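Local coordinates for probable outer membrane protein (PDB 3DWO) that probably carries long-chain fatty acids or similar hydrophobic compounds across the outer membrane of Pseudomonas aeruginosa, as a beta-barrel channel of the FadL family, at residues N68-G73 and P195-S200; D76-P81 and G251-G256. All blocks are in the same frame, centred on the assembly; numbering follows the deposited sequence.

Contact 1. Residues N68-G73 and P195-S200; sequences NPMTGG and PASNSS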
# COMPACT_ATOMS: atom_id res chain seq x y z
N ASN A 68 -7.61 11.49 30.50
CA ASN A 68 -7.57 10.28 31.30
C ASN A 68 -7.05 9.11 30.49
O ASN A 68 -7.26 9.02 29.29
CB ASN A 68 -8.97 9.90 31.81
CG ASN A 68 -9.60 10.99 32.68
OD1 ASN A 68 -8.96 11.52 33.58
ND2 ASN A 68 -10.86 11.31 32.40
N PRO A 69 -6.32 8.20 31.14
CA PRO A 69 -5.81 7.05 30.38
C PRO A 69 -7.05 6.33 29.85
O PRO A 69 -8.09 6.27 30.53
CB PRO A 69 -5.09 6.23 31.45
CG PRO A 69 -4.59 7.28 32.40
CD PRO A 69 -5.78 8.21 32.52
N MET A 70 -6.97 5.80 28.64
CA MET A 70 -8.11 5.09 28.07
C MET A 70 -8.32 3.81 28.87
O MET A 70 -7.38 3.25 29.42
CB MET A 70 -7.84 4.73 26.61
CG MET A 70 -7.97 5.88 25.63
SD MET A 70 -9.66 6.45 25.53
CE MET A 70 -10.49 4.97 24.93
N THR A 71 -9.57 3.36 28.92
CA THR A 71 -9.93 2.12 29.60
C THR A 71 -10.57 1.21 28.54
O THR A 71 -10.66 1.59 27.37
CB THR A 71 -10.97 2.36 30.72
OG1 THR A 71 -12.22 2.72 30.13
CG2 THR A 71 -10.51 3.48 31.65
N GLY A 72 -11.02 0.03 28.95
CA GLY A 72 -11.64 -0.89 28.01
C GLY A 72 -13.14 -0.71 27.92
O GLY A 72 -13.82 -1.47 27.24
N GLY A 73 -13.66 0.31 28.60
CA GLY A 73 -15.08 0.57 28.58
C GLY A 73 -15.91 -0.50 29.28
O GLY A 73 -15.48 -1.09 30.27
N PRO A 195 -18.65 11.19 30.41
CA PRO A 195 -17.50 10.29 30.58
C PRO A 195 -17.23 9.51 29.29
O PRO A 195 -18.15 9.20 28.53
CB PRO A 195 -17.93 9.40 31.74
CG PRO A 195 -19.40 9.29 31.53
CD PRO A 195 -19.81 10.71 31.19
N ALA A 196 -15.97 9.20 29.03
CA ALA A 196 -15.60 8.47 27.83
C ALA A 196 -15.83 6.97 27.96
O ALA A 196 -15.92 6.43 29.07
CB ALA A 196 -14.14 8.74 27.48
N SER A 197 -15.93 6.31 26.82
CA SER A 197 -16.12 4.86 26.75
C SER A 197 -17.39 4.27 27.36
O SER A 197 -17.42 3.09 27.72
CB SER A 197 -14.88 4.17 27.34
OG SER A 197 -13.73 4.48 26.56
N ASN A 198 -18.43 5.09 27.49
CA ASN A 198 -19.71 4.60 27.99
C ASN A 198 -20.48 4.22 26.74
O ASN A 198 -21.02 3.12 26.65
CB ASN A 198 -20.45 5.68 28.77
CG ASN A 198 -19.96 5.80 30.19
OD1 ASN A 198 -18.77 5.97 30.43
ND2 ASN A 198 -20.87 5.70 31.14
N SER A 199 -20.53 5.13 25.78
CA SER A 199 -21.18 4.85 24.51
C SER A 199 -20.05 4.29 23.63
O SER A 199 -18.90 4.72 23.74
CB SER A 199 -21.76 6.12 23.89
OG SER A 199 -20.75 7.10 23.69
N SER A 200 -20.37 3.31 22.79
CA SER A 200 -19.37 2.74 21.90
C SER A 200 -20.01 1.89 20.81
O SER A 200 -20.88 1.05 21.08
CB SER A 200 -18.35 1.89 22.66
OG SER A 200 -18.90 0.64 23.02
O HOH W 1 -11.66 4.92 28.39
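The short side chain of Ser197 lies among Met70, Thr71 and Gly73, and the residue takes the largest share of the surface buried here. Its CB, the first atom out, lies 3.8 Å from CA of Gly73 and more loosely beside OG1 of Thr71. Beyond it, OG stands 3.7 Å from the Met70 methyl CE, an apolar neighbour brought close because the methionine chain is bent at both chi2 and chi3. The polar need of this hydroxyl is met by a water 2.8 Å from Ser197 OG. On the far bank the same water accepts from the backbone N of Thr71 at 2.7 Å and bonds to its OG1, so one molecule joins the two loops where no direct hydrogen bond does. Threonine suits its place because OG1, at chi1 69°, also accepts from the N of Gly73 (N-H...O 160°). Glycine, with positive phi and no side chain, brings the CA of Gly73 to 3.5 Å from Ser197 O. Asp178 holds the N of Ser197, and Arg133 the carbonyl O of Thr71. The arrangement is an ST turn, water-bridged to a second loop among the connections between strands of a FadL-family barrel.

Contact 2. Residues D76-P81 and G251-G256; sequences DGPGTP and GGLTEG. With C8E ((hydroxyethyloxy)tri(ethyloxy)octane), chain C.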
# COMPACT_ATOMS: atom_id res chain seq x y z
N ASP A 76 -21.33 -4.02 27.61
CA ASP A 76 -22.45 -3.57 26.78
C ASP A 76 -23.06 -2.26 27.30
O ASP A 76 -24.27 -2.13 27.42
CB ASP A 76 -23.53 -4.67 26.74
CG ASP A 76 -24.54 -4.47 25.63
OD1 ASP A 76 -25.49 -5.29 25.55
OD2 ASP A 76 -24.41 -3.52 24.82
N GLY A 77 -22.20 -1.28 27.61
CA GLY A 77 -22.69 -0.01 28.10
C GLY A 77 -22.72 0.09 29.62
O GLY A 77 -22.48 -0.89 30.31
N PRO A 78 -23.01 1.28 30.16
CA PRO A 78 -23.07 1.51 31.61
C PRO A 78 -23.89 0.44 32.32
O PRO A 78 -24.91 -0.02 31.80
CB PRO A 78 -23.73 2.89 31.72
CG PRO A 78 -23.29 3.57 30.47
CD PRO A 78 -23.43 2.49 29.42
N GLY A 79 -23.45 0.03 33.50
CA GLY A 79 -24.19 -0.99 34.23
C GLY A 79 -23.73 -2.42 34.00
O GLY A 79 -24.00 -3.29 34.83
N THR A 80 -23.05 -2.67 32.89
CA THR A 80 -22.55 -4.01 32.61
C THR A 80 -21.11 -4.06 33.12
O THR A 80 -20.54 -3.03 33.47
CB THR A 80 -22.60 -4.34 31.10
OG1 THR A 80 -21.85 -3.37 30.36
CG2 THR A 80 -24.04 -4.36 30.62
N PRO A 81 -20.51 -5.25 33.18
CA PRO A 81 -19.13 -5.38 33.67
C PRO A 81 -18.09 -4.56 32.90
O PRO A 81 -18.16 -4.45 31.67
CB PRO A 81 -18.88 -6.88 33.58
CG PRO A 81 -19.74 -7.30 32.44
CD PRO A 81 -21.02 -6.55 32.71
N GLY A 251 -25.65 -1.10 24.60
CA GLY A 251 -26.81 -1.25 25.45
C GLY A 251 -27.87 -0.30 24.90
O GLY A 251 -28.79 0.10 25.60
N GLY A 252 -27.71 0.07 23.63
CA GLY A 252 -28.67 0.96 22.99
C GLY A 252 -28.38 2.45 22.97
O GLY A 252 -29.14 3.22 22.38
N LEU A 253 -27.29 2.88 23.60
CA LEU A 253 -26.94 4.30 23.64
C LEU A 253 -26.75 4.92 22.27
O LEU A 253 -27.37 5.93 21.94
CB LEU A 253 -25.66 4.54 24.45
CG LEU A 253 -25.77 4.32 25.96
CD1 LEU A 253 -24.42 4.58 26.61
CD2 LEU A 253 -26.83 5.24 26.55
N THR A 254 -25.87 4.31 21.47
CA THR A 254 -25.59 4.83 20.14
C THR A 254 -26.81 4.89 19.23
O THR A 254 -27.08 5.93 18.63
CB THR A 254 -24.48 4.00 19.45
OG1 THR A 254 -23.25 4.21 20.14
CG2 THR A 254 -24.31 4.43 18.00
N GLU A 255 -27.56 3.80 19.15
CA GLU A 255 -28.74 3.78 18.28
C GLU A 255 -29.78 4.77 18.78
O GLU A 255 -30.45 5.42 17.98
CB GLU A 255 -29.34 2.37 18.22
CG GLU A 255 -30.31 2.19 17.06
CD GLU A 255 -30.68 0.73 16.79
OE1 GLU A 255 -31.27 0.46 15.72
OE2 GLU A 255 -30.41 -0.14 17.63
N GLY A 256 -29.92 4.88 20.10
CA GLY A 256 -30.89 5.80 20.66
C GLY A 256 -30.57 7.23 20.24
O GLY A 256 -31.46 8.01 19.88
C1 C8E C . -17.62 9.31 11.88
C2 C8E C . -18.15 10.50 12.52
C3 C8E C . -18.97 10.23 13.70
C4 C8E C . -19.54 11.50 14.12
C5 C8E C . -20.19 11.29 15.44
C6 C8E C . -20.66 12.55 15.95
C7 C8E C . -21.47 12.09 17.07
C8 C8E C . -22.09 13.27 17.68
O9 C8E C . -22.91 13.33 18.84
C10 C8E C . -24.12 12.60 18.88
C11 C8E C . -24.72 12.93 20.21
O12 C8E C . -24.80 11.78 21.06
C13 C8E C . -25.16 12.09 22.43
C14 C8E C . -25.38 11.08 23.58
O15 C8E C . -25.13 9.64 23.70
C16 C8E C . -26.29 8.89 23.28
C17 C8E C . -27.30 8.57 24.40
O18 C8E C . -28.71 8.39 24.15
C19 C8E C . -29.46 9.63 24.26
C20 C8E C . -30.90 9.83 23.67
O21 C8E C . -31.36 11.17 23.44
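Asp76 and Gly251 make the closest approach of this surface contact. With CG anti to the backbone N (chi1 -164°), Asp76 extends its carboxylate until OD2 is 2.7 Å from the N of Gly251. Glycine fits there: its phi is positive, and its bare CA allows the backbone to come this near to Asp76. The other part is looser and more open. CD of the exposed Pro78 ring lies 3.6 Å from the Leu253 methyl CD1, a rigid ring edge against a branched chain. Leucine suits the place, since its two methyls reach a proline ring and a carbon of the detergent's ether chain, CD2 being 4.0 Å from C17. The detergent also comes close to the backbone, its C16 being 3.4 Å from Leu253 O. The proline is held by a type II turn from Gly77 to Thr80, with Gly79 at the third position, where positive phi favours glycine. Gly77 O accepts from both N and OG1 of Thr80, and that hydroxyl oxygen in turn receives the Asp76 N-H at 2.9 Å. Thus a hydroxyl-braced type II turn meets the N-terminal end of helix 253-259, whose N-cap is Gly252, in the loop region of a FadL-like barrel.

In the fold
Contacts 1 and 2 lie with their centres about 12 Å apart, on the same side of the chain's centre and some 32 and 37 Å from it. Both draw on the loop between strands 44-63 and 93-105, which meets 195-200 first and 251-256 a few residues later; along the chain the segments alternate. The two contacts touch directly: Asn198 O is 3.7 Å and Ser199 CA 3.9 Å from the Leu253 methyl CD1, while Asn198 also packs on Pro78. The second contact borders a bound detergent, whereas the Ser197 side chain stands about 12 Å from one. Asp250 OD1 is hydrogen-bonded to Thr254 OG1 and, weakly, to the N of Ser200.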